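Local coordinates for Old Yellow Enzyme (Pichia, PDB 6AGZ), which catalyses the asymmetric reduction of enone compounds with a bound flavin mononucleotide, probably using a nicotinamide cofactor as the source of hydride, at residues A[20-25]-A[232-237]; A[63-68]-A[279-284]; A[198-203]-A[214-219]. All blocks are in the same frame, centred on the assembly; numbering follows the deposited sequence.

Overall arrangement
The three contacts sample one eight-stranded TIM barrel at different depths. Contact 2 lies in its core, about 6 Å from the centre of the chain, where strands 63-70 and 281-285 face each other across the interior; its Ala68 belongs to the flavin pocket. Contact 1, about 10 Å away centre to centre, touches it directly, because strands 236-240 and 281-285 are neighbours; here the N-terminal hairpin meets the residues leading into strand 236-240. Contact 3 is peripheral, its centre about 27 Å from that of contact 1 and about 22 Å from that of contact 2. It folds the loop before helix 218-231, which leads on to contact 1, and Ile198's side chain stays about 13 Å from the flavin.

Contact 1: residues A[20-25]-A[232-237]; sequences VGKIEL and GADHVA
Gly21 and Lys22, at the tip of the N-terminal beta hairpin of this TIM barrel, meet Asp234 and His235, which lead into barrel strand 236-240. The hairpin joins strands 18-20 and 23-25 through a type II' turn running from Val20 to Ile23.

The close-packed half sets the glycine backbone against the carbonyl and CB of Asp234. Gly21 CA lies 3.4 Å from Asp234 O, a CA-H...O contact bent to 123° at the hydrogen, while Asp234 CB sits 3.7 Å from the same CA. Glycine fits doubly: the turn needs positive phi at this position, and a beta carbon would be driven into Asp234 O.

The other half is looser and faces solvent. Exposed Lys22 bends at its last two torsions (chi3 -73°), which bring NZ to 2.6 Å from Asp234 OD2, a salt bridge in which the nitrogen meets OD2 from above the carboxylate plane, 35° out of it. A long, flexible lysine can span from the hairpin to the acid, and the short aspartate, with CG between its backbone N and carbonyl carbon, holds its charge on the side of the hairpin. With Asp234 replaced by an alanine, the Lys22 ammonium would probably lose its mate and its chain be free to swing into solvent.

His235 closes the edge of the contact. Its ND1 is hydrogen-bonded to Asp182 O, which helps fix the turn of the ring. Lys22 approaches the ring obliquely, through its chain and not its ammonium, with CE 3.9 Å from His235 NE2.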
loop_
_atom_site.group_PDB
_atom_site.type_symbol
_atom_site.label_atom_id
_atom_site.label_comp_id
_atom_site.label_asym_id
_atom_site.label_seq_id
_atom_site.Cartn_x
_atom_site.Cartn_y
_atom_site.Cartn_z
ATOM N N VAL A 20 -3.849 26.012 3.660
ATOM C CA VAL A 20 -3.449 25.177 2.535
ATOM C C VAL A 20 -2.501 25.988 1.666
ATOM O O VAL A 20 -2.797 27.141 1.327
ATOM C CB VAL A 20 -4.662 24.687 1.723
ATOM C CG1 VAL A 20 -4.213 23.755 0.609
ATOM C CG2 VAL A 20 -5.659 23.989 2.634
ATOM N N GLY A 21 -1.363 25.396 1.318
ATOM C CA GLY A 21 -0.346 26.159 0.616
ATOM C C GLY A 21 0.094 27.321 1.481
ATOM O O GLY A 21 0.469 27.151 2.647
ATOM N N LYS A 22 0.039 28.524 0.915
ATOM C CA LYS A 22 0.287 29.744 1.667
ATOM C C LYS A 22 -0.985 30.543 1.922
ATOM O O LYS A 22 -0.902 31.683 2.393
ATOM C CB LYS A 22 1.319 30.617 0.947
ATOM C CG LYS A 22 2.735 30.465 1.483
ATOM C CD LYS A 22 3.719 31.378 0.764
ATOM C CE LYS A 22 4.007 30.887 -0.643
ATOM N NZ LYS A 22 5.364 30.276 -0.741
ATOM N N ILE A 23 -2.156 29.983 1.627
ATOM C CA ILE A 23 -3.412 30.697 1.810
ATOM C C ILE A 23 -4.206 30.056 2.940
ATOM O O ILE A 23 -3.957 28.918 3.357
ATOM C CB ILE A 23 -4.253 30.752 0.518
ATOM C CG1 ILE A 23 -4.664 29.345 0.085
ATOM C CG2 ILE A 23 -3.488 31.463 -0.585
ATOM C CD1 ILE A 23 -5.622 29.323 -1.080
ATOM N N GLU A 24 -5.192 30.806 3.428
ATOM C CA GLU A 24 -6.032 30.407 4.553
ATOM C C GLU A 24 -7.462 30.239 4.057
ATOM O O GLU A 24 -8.156 31.228 3.801
ATOM C CB GLU A 24 -5.960 31.441 5.677
ATOM C CG GLU A 24 -6.609 30.998 6.979
ATOM C CD GLU A 24 -5.744 30.030 7.763
ATOM O OE1 GLU A 24 -4.561 29.858 7.399
ATOM O OE2 GLU A 24 -6.245 29.444 8.745
ATOM N N LEU A 25 -7.896 28.990 3.918
ATOM C CA LEU A 25 -9.271 28.693 3.548
ATOM C C LEU A 25 -10.191 28.844 4.754
ATOM O O LEU A 25 -9.878 28.381 5.858
ATOM C CB LEU A 25 -9.386 27.276 2.987
ATOM C CG LEU A 25 -8.517 26.903 1.785
ATOM C CD1 LEU A 25 -8.775 25.461 1.377
ATOM C CD2 LEU A 25 -8.769 27.845 0.620
ATOM N N GLY A 232 6.769 26.712 -7.172
ATOM C CA GLY A 232 6.800 26.443 -5.746
ATOM C C GLY A 232 5.837 25.350 -5.328
ATOM O O GLY A 232 4.733 25.249 -5.866
ATOM N N ALA A 233 6.248 24.528 -4.357
ATOM C CA ALA A 233 5.464 23.349 -3.995
ATOM C C ALA A 233 4.101 23.727 -3.427
ATOM O O ALA A 233 3.108 23.028 -3.665
ATOM C CB ALA A 233 6.240 22.492 -2.997
ATOM N N ASP A 234 4.026 24.826 -2.674
ATOM C CA ASP A 234 2.758 25.222 -2.069
ATOM C C ASP A 234 1.739 25.725 -3.085
ATOM O O ASP A 234 0.608 26.035 -2.694
ATOM C CB ASP A 234 2.994 26.285 -0.993
ATOM C CG ASP A 234 4.109 27.242 -1.351
ATOM O OD1 ASP A 234 4.359 27.450 -2.557
ATOM O OD2 ASP A 234 4.744 27.784 -0.422
ATOM N N HIS A 235 2.102 25.814 -4.366
ATOM C CA HIS A 235 1.168 26.152 -5.431
ATOM C C HIS A 235 0.902 24.966 -6.353
ATOM O O HIS A 235 0.385 25.149 -7.461
ATOM C CB HIS A 235 1.690 27.339 -6.243
ATOM C CG HIS A 235 1.929 28.574 -5.431
ATOM N ND1 HIS A 235 0.939 29.497 -5.169
ATOM C CD2 HIS A 235 3.048 29.045 -4.832
ATOM C CE1 HIS A 235 1.437 30.480 -4.440
ATOM N NE2 HIS A 235 2.715 30.229 -4.222
ATOM N N VAL A 236 1.243 23.753 -5.918
ATOM C CA VAL A 236 1.167 22.559 -6.753
ATOM C C VAL A 236 0.334 21.502 -6.039
ATOM O O VAL A 236 0.381 21.382 -4.809
ATOM C CB VAL A 236 2.573 22.010 -7.087
ATOM C CG1 VAL A 236 2.483 20.791 -7.995
ATOM C CG2 VAL A 236 3.420 23.085 -7.739
ATOM N N ALA A 237 -0.432 20.739 -6.817
ATOM C CA ALA A 237 -1.217 19.626 -6.307
ATOM C C ALA A 237 -1.263 18.540 -7.375
ATOM O O ALA A 237 -0.703 18.689 -8.464
ATOM C CB ALA A 237 -2.622 20.079 -5.907
#

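Contact 2: residues A[63-68]-A[279-284]; sequences LLITEA and LAYVSI. With FMN (flavin mononucleotide), chain C.
Tyr281 OH is gripped by two polar partners, Glu185 OE1 and Ser108 OG, from the mutually adjoining strands 183-187 and 106-112, while Ile65 CD1 packs against the same oxygen at 3.3 Å. A buried hydroxyl is thus satisfied although its partner across the contact is a hydrocarbon. Tyrosine suits the place because the ring is long enough to cross much of the interior: the CA atoms of Leu63 and Tyr281 stand 11.5 Å apart. CG lies between its own backbone N and carbonyl carbon (chi1 62°), a setting from which the ring reaches toward strand 63-70.

Ile65 comes from the opposing direction, and its CD1 also lies 4.0 Å from Tyr281 CZ. Leu63 adds a lighter touch, CD2 to Tyr281 CE1 at 4.1 Å; both branched chains approach the ring obliquely and fill the core beside it.

Farther along, Thr66 OG1 donates to Glu67 O at 3.0 Å, from above the carbonyl plane, and Ala68, small enough to sit against the flavin, places CB 3.2 Å from O4 of the FMN. A core filled from opposite walls, with the cofactor at the strands' C-terminal ends, is the TIM-barrel arrangement by which this enzyme holds its FMN.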
loop_
_atom_site.group_PDB
_atom_site.type_symbol
_atom_site.label_atom_id
_atom_site.label_comp_id
_atom_site.label_asym_id
_atom_site.label_seq_id
_atom_site.Cartn_x
_atom_site.Cartn_y
_atom_site.Cartn_z
ATOM N N LEU A 63 -12.138 26.731 -1.153
ATOM C CA LEU A 63 -11.370 26.502 -2.369
ATOM C C LEU A 63 -12.275 25.986 -3.480
ATOM O O LEU A 63 -13.085 25.079 -3.259
ATOM C CB LEU A 63 -10.234 25.505 -2.126
ATOM C CG LEU A 63 -9.383 25.168 -3.355
ATOM C CD1 LEU A 63 -8.576 26.376 -3.806
ATOM C CD2 LEU A 63 -8.473 23.977 -3.086
ATOM N N LEU A 64 -12.134 26.568 -4.665
ATOM C CA LEU A 64 -12.711 26.035 -5.887
ATOM C C LEU A 64 -11.595 25.470 -6.754
ATOM O O LEU A 64 -10.463 25.960 -6.731
ATOM C CB LEU A 64 -13.475 27.112 -6.665
ATOM C CG LEU A 64 -14.533 27.943 -5.935
ATOM C CD1 LEU A 64 -15.123 28.982 -6.876
ATOM C CD2 LEU A 64 -15.628 27.060 -5.360
ATOM N N ILE A 65 -11.910 24.427 -7.513
ATOM C CA ILE A 65 -10.978 23.855 -8.476
ATOM C C ILE A 65 -11.638 23.888 -9.844
ATOM O O ILE A 65 -12.772 23.422 -10.003
ATOM C CB ILE A 65 -10.555 22.423 -8.099
ATOM C CG1 ILE A 65 -10.060 22.379 -6.654
ATOM C CG2 ILE A 65 -9.458 21.941 -9.034
ATOM C CD1 ILE A 65 -9.598 21.009 -6.212
ATOM N N THR A 66 -10.933 24.445 -10.824
ATOM C CA THR A 66 -11.501 24.600 -12.151
ATOM C C THR A 66 -11.711 23.246 -12.815
ATOM O O THR A 66 -11.087 22.241 -12.462
ATOM C CB THR A 66 -10.595 25.448 -13.042
ATOM O OG1 THR A 66 -9.438 24.686 -13.410
ATOM C CG2 THR A 66 -10.159 26.699 -12.318
ATOM N N GLU A 67 -12.614 23.240 -13.791
ATOM C CA GLU A 67 -12.698 22.147 -14.746
ATOM C C GLU A 67 -11.316 21.835 -15.304
ATOM O O GLU A 67 -10.468 22.721 -15.451
ATOM C CB GLU A 67 -13.645 22.535 -15.877
ATOM C CG GLU A 67 -13.274 23.878 -16.491
ATOM C CD GLU A 67 -14.449 24.591 -17.120
ATOM O OE1 GLU A 67 -14.726 24.345 -18.312
ATOM O OE2 GLU A 67 -15.095 25.399 -16.418
ATOM N N ALA A 68 -11.083 20.559 -15.598
ATOM C CA ALA A 68 -9.800 20.139 -16.144
ATOM C C ALA A 68 -9.481 20.919 -17.415
ATOM O O ALA A 68 -10.270 20.936 -18.364
ATOM C CB ALA A 68 -9.819 18.640 -16.422
ATOM N N LEU A 279 3.575 19.517 -1.246
ATOM C CA LEU A 279 2.494 19.933 -2.126
ATOM C C LEU A 279 1.394 20.624 -1.329
ATOM O O LEU A 279 1.220 20.385 -0.131
ATOM C CB LEU A 279 1.914 18.732 -2.877
ATOM C CG LEU A 279 2.817 17.989 -3.862
ATOM C CD1 LEU A 279 2.035 16.899 -4.585
ATOM C CD2 LEU A 279 3.437 18.956 -4.857
ATOM N N ALA A 280 0.653 21.502 -2.009
ATOM C CA ALA A 280 -0.484 22.155 -1.371
ATOM C C ALA A 280 -1.494 21.126 -0.881
ATOM O O ALA A 280 -1.971 21.198 0.256
ATOM C CB ALA A 280 -1.137 23.141 -2.340
ATOM N N TYR A 281 -1.817 20.147 -1.725
ATOM C CA TYR A 281 -2.717 19.069 -1.341
ATOM C C TYR A 281 -2.571 17.925 -2.333
ATOM O O TYR A 281 -2.063 18.100 -3.443
ATOM C CB TYR A 281 -4.175 19.542 -1.277
ATOM C CG TYR A 281 -4.736 20.039 -2.594
ATOM C CD1 TYR A 281 -4.590 21.367 -2.977
ATOM C CD2 TYR A 281 -5.423 19.184 -3.447
ATOM C CE1 TYR A 281 -5.107 21.827 -4.175
ATOM C CE2 TYR A 281 -5.942 19.634 -4.647
ATOM C CZ TYR A 281 -5.781 20.956 -5.006
ATOM O OH TYR A 281 -6.293 21.408 -6.200
ATOM N N VAL A 282 -3.017 16.745 -1.908
ATOM C CA VAL A 282 -3.143 15.579 -2.772
ATOM C C VAL A 282 -4.618 15.212 -2.840
ATOM O O VAL A 282 -5.260 15.015 -1.802
ATOM C CB VAL A 282 -2.303 14.392 -2.265
ATOM C CG1 VAL A 282 -2.598 13.146 -3.083
ATOM C CG2 VAL A 282 -0.822 14.727 -2.328
ATOM N N SER A 283 -5.153 15.129 -4.056
ATOM C CA SER A 283 -6.573 14.879 -4.269
ATOM C C SER A 283 -6.798 13.401 -4.568
ATOM O O SER A 283 -6.143 12.833 -5.447
ATOM C CB SER A 283 -7.109 15.737 -5.415
ATOM O OG SER A 283 -8.504 15.553 -5.570
ATOM N N ILE A 284 -7.726 12.787 -3.835
ATOM C CA ILE A 284 -8.025 11.369 -3.958
ATOM C C ILE A 284 -9.531 11.168 -4.059
ATOM O O ILE A 284 -10.331 11.944 -3.523
ATOM C CB ILE A 284 -7.447 10.542 -2.782
ATOM C CG1 ILE A 284 -8.215 10.806 -1.486
ATOM C CG2 ILE A 284 -5.966 10.840 -2.589
ATOM C CD1 ILE A 284 -7.754 9.940 -0.334
HETATM N N1 FMN C . -12.633 14.976 -11.995
HETATM C C2 FMN C . -11.423 15.482 -12.429
HETATM O O2 FMN C . -10.387 15.205 -11.824
HETATM N N3 FMN C . -11.368 16.296 -13.542
HETATM C C4 FMN C . -12.526 16.607 -14.222
HETATM O O4 FMN C . -12.487 17.332 -15.215
HETATM C C4A FMN C . -13.743 16.099 -13.786
HETATM N N5 FMN C . -14.897 16.411 -14.468
HETATM C C5A FMN C . -16.108 15.915 -14.040
HETATM C C6 FMN C . -17.268 16.235 -14.734
HETATM C C7 FMN C . -18.493 15.737 -14.311
HETATM C C7M FMN C . -19.744 16.086 -15.059
HETATM C C8 FMN C . -18.561 14.918 -13.192
HETATM C C8M FMN C . -19.883 14.379 -12.733
HETATM C C9 FMN C . -17.401 14.596 -12.500
HETATM C C9A FMN C . -16.170 15.094 -12.920
HETATM N N10 FMN C . -15.011 14.776 -12.234
HETATM C C10 FMN C . -13.798 15.279 -12.668
HETATM C "C1'" FMN C . -15.071 13.899 -11.015
HETATM C "C2'" FMN C . -15.401 14.795 -9.817
HETATM O "O2'" FMN C . -14.365 15.738 -9.645
HETATM C "C3'" FMN C . -15.616 14.016 -8.521
HETATM O "O3'" FMN C . -14.426 13.359 -8.148
HETATM C "C4'" FMN C . -16.749 13.005 -8.670
HETATM O "O4'" FMN C . -17.861 13.625 -9.274
HETATM C "C5'" FMN C . -17.181 12.436 -7.324
HETATM O "O5'" FMN C . -17.522 13.492 -6.454
HETATM P P FMN C . -19.061 13.742 -6.051
HETATM O O1P FMN C . -19.651 12.451 -5.535
HETATM O O2P FMN C . -19.144 14.797 -4.975
HETATM O O3P FMN C . -19.819 14.205 -7.272
#

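Contact 3: residues A[198-203]-A[214-219]; sequences IQTTAN and ENRARL
Arg216 lies against Ile198, Thr200 and Asn203, folding back on itself the long loop that follows strand 183-187 of the TIM barrel and leads to helix 218-231.

Van der Waals packing carries the contact. Thr200 CG2 stands 3.4 Å above the plane of the Arg216 guanidinium, over its centre, with CZ 3.5 Å from that methyl. Threonine suits the spot: with chi1 at 55° the methyl lies anti to the carbonyl carbon and meets the arginine, while OG1 is left to bond elsewhere. The aliphatic part of Arg216 is engaged as well, CD lying 3.2 Å from Ile198 O and CG 3.7 Å from Asn203 ND2. The Asn203 amide and the guanidinium are nearly perpendicular. Ile198 starts away from the arginine, though CG1 stays 4.0 Å from Arg216 O, and packs on Phe262 and Ile265 of helix 258-274.

Direct hydrogen bonds hold each side in place separately. Arg216 NE is bonded to Gln261 OE1, which helps fix the rotation of the flat group under the Thr200 methyl. Asn203, whose amide can donate and accept at once, gives ND2 to Tyr209 O and Phe197 O and takes Arg205 N on OD1. Gln199 O accepts from both Ala202 N and Asn203 N as the chain turns. Within the helical segment, Arg218 NH2 reaches Asn215 OD1 at 2.7 Å, almost straight (169°).

A water supplies the polar link between the two segments. Lying in the guanidinium plane, it donates to Asn203 O at 2.7 Å and accepts from Arg216 NH2 at 3.3 Å.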
loop_
_atom_site.group_PDB
_atom_site.type_symbol
_atom_site.label_atom_id
_atom_site.label_comp_id
_atom_site.label_asym_id
_atom_site.label_seq_id
_atom_site.Cartn_x
_atom_site.Cartn_y
_atom_site.Cartn_z
ATOM N N ILE A 198 1.034 5.548 -15.718
ATOM C CA ILE A 198 1.097 4.817 -14.455
ATOM C C ILE A 198 0.591 3.385 -14.613
ATOM O O ILE A 198 1.112 2.462 -13.974
ATOM C CB ILE A 198 0.310 5.578 -13.372
ATOM C CG1 ILE A 198 0.929 6.955 -13.126
ATOM C CG2 ILE A 198 0.262 4.789 -12.076
ATOM C CD1 ILE A 198 0.114 7.828 -12.198
ATOM N N GLN A 199 -0.408 3.168 -15.468
ATOM C CA GLN A 199 -1.121 1.896 -15.508
ATOM C C GLN A 199 -0.369 0.854 -16.329
ATOM O O GLN A 199 0.108 1.142 -17.432
ATOM C CB GLN A 199 -2.524 2.096 -16.085
ATOM C CG GLN A 199 -3.414 3.013 -15.262
ATOM C CD GLN A 199 -3.838 2.399 -13.944
ATOM O OE1 GLN A 199 -3.818 1.178 -13.778
ATOM N NE2 GLN A 199 -4.224 3.243 -12.995
ATOM N N THR A 200 -0.276 -0.366 -15.789
ATOM C CA THR A 200 0.302 -1.474 -16.544
ATOM C C THR A 200 -0.538 -1.818 -17.766
ATOM O O THR A 200 0.001 -2.269 -18.784
ATOM C CB THR A 200 0.449 -2.709 -15.652
ATOM O OG1 THR A 200 -0.818 -3.031 -15.065
ATOM C CG2 THR A 200 1.467 -2.459 -14.548
ATOM N N THR A 201 -1.857 -1.618 -17.684
ATOM C CA THR A 201 -2.726 -1.918 -18.817
ATOM C C THR A 201 -2.411 -1.038 -20.019
ATOM O O THR A 201 -2.566 -1.475 -21.165
ATOM C CB THR A 201 -4.193 -1.748 -18.417
ATOM O OG1 THR A 201 -4.385 -0.450 -17.838
ATOM C CG2 THR A 201 -4.600 -2.815 -17.412
ATOM N N ALA A 202 -1.965 0.196 -19.782
ATOM C CA ALA A 202 -1.743 1.152 -20.857
ATOM C C ALA A 202 -0.275 1.342 -21.215
ATOM O O ALA A 202 0.017 1.780 -22.334
ATOM C CB ALA A 202 -2.345 2.513 -20.485
ATOM N N ASN A 203 0.649 1.021 -20.310
ATOM C CA ASN A 203 2.068 1.309 -20.492
ATOM C C ASN A 203 2.822 0.001 -20.712
ATOM O O ASN A 203 3.048 -0.760 -19.765
ATOM C CB ASN A 203 2.622 2.068 -19.286
ATOM C CG ASN A 203 4.028 2.594 -19.517
ATOM O OD1 ASN A 203 4.721 2.173 -20.441
ATOM N ND2 ASN A 203 4.456 3.526 -18.671
ATOM N N GLU A 214 8.797 2.344 -10.526
ATOM C CA GLU A 214 9.535 3.600 -10.623
ATOM C C GLU A 214 9.440 4.189 -12.025
ATOM O O GLU A 214 9.295 5.406 -12.188
ATOM C CB GLU A 214 10.999 3.382 -10.233
ATOM C CG GLU A 214 11.221 2.937 -8.791
ATOM C CD GLU A 214 10.992 1.450 -8.576
ATOM O OE1 GLU A 214 10.623 0.750 -9.544
ATOM O OE2 GLU A 214 11.188 0.978 -7.436
ATOM N N ASN A 215 9.515 3.339 -13.052
ATOM C CA ASN A 215 9.486 3.831 -14.426
ATOM C C ASN A 215 8.097 4.317 -14.820
ATOM O O ASN A 215 7.965 5.331 -15.514
ATOM C CB ASN A 215 9.966 2.739 -15.380
ATOM C CG ASN A 215 11.456 2.487 -15.272
ATOM O OD1 ASN A 215 12.132 3.057 -14.414
ATOM N ND2 ASN A 215 11.976 1.629 -16.140
ATOM N N ARG A 216 7.050 3.604 -14.400
ATOM C CA ARG A 216 5.694 4.015 -14.755
ATOM C C ARG A 216 5.299 5.314 -14.067
ATOM O O ARG A 216 4.520 6.096 -14.623
ATOM C CB ARG A 216 4.696 2.909 -14.414
ATOM C CG ARG A 216 4.699 1.750 -15.396
ATOM C CD ARG A 216 3.604 0.747 -15.072
ATOM N NE ARG A 216 3.828 0.087 -13.790
ATOM C CZ ARG A 216 4.496 -1.053 -13.646
ATOM N NH1 ARG A 216 4.652 -1.586 -12.442
ATOM N NH2 ARG A 216 5.004 -1.661 -14.709
ATOM N N ALA A 217 5.820 5.564 -12.869
ATOM C CA ALA A 217 5.555 6.798 -12.146
ATOM C C ALA A 217 6.512 7.919 -12.520
ATOM O O ALA A 217 6.371 9.033 -12.002
ATOM C CB ALA A 217 5.630 6.551 -10.635
ATOM N N ARG A 218 7.470 7.657 -13.412
ATOM C CA ARG A 218 8.552 8.608 -13.647
ATOM C C ARG A 218 8.041 9.898 -14.278
ATOM O O ARG A 218 8.423 10.994 -13.855
ATOM C CB ARG A 218 9.632 7.974 -14.523
ATOM C CG ARG A 218 10.839 8.873 -14.730
ATOM C CD ARG A 218 11.971 8.140 -15.426
ATOM N NE ARG A 218 12.206 6.823 -14.845
ATOM C CZ ARG A 218 12.879 6.609 -13.719
ATOM N NH1 ARG A 218 13.387 7.631 -13.042
ATOM N NH2 ARG A 218 13.044 5.373 -13.268
ATOM N N LEU A 219 7.188 9.792 -15.299
ATOM C CA LEU A 219 6.717 10.991 -15.989
ATOM C C LEU A 219 5.978 11.916 -15.031
ATOM O O LEU A 219 6.219 13.130 -15.011
ATOM C CB LEU A 219 5.825 10.608 -17.172
ATOM C CG LEU A 219 5.590 11.696 -18.230
ATOM C CD1 LEU A 219 5.274 11.076 -19.577
ATOM C CD2 LEU A 219 4.480 12.656 -17.837
HETATM O O HOH W 1 5.035 -1.157 -17.947
#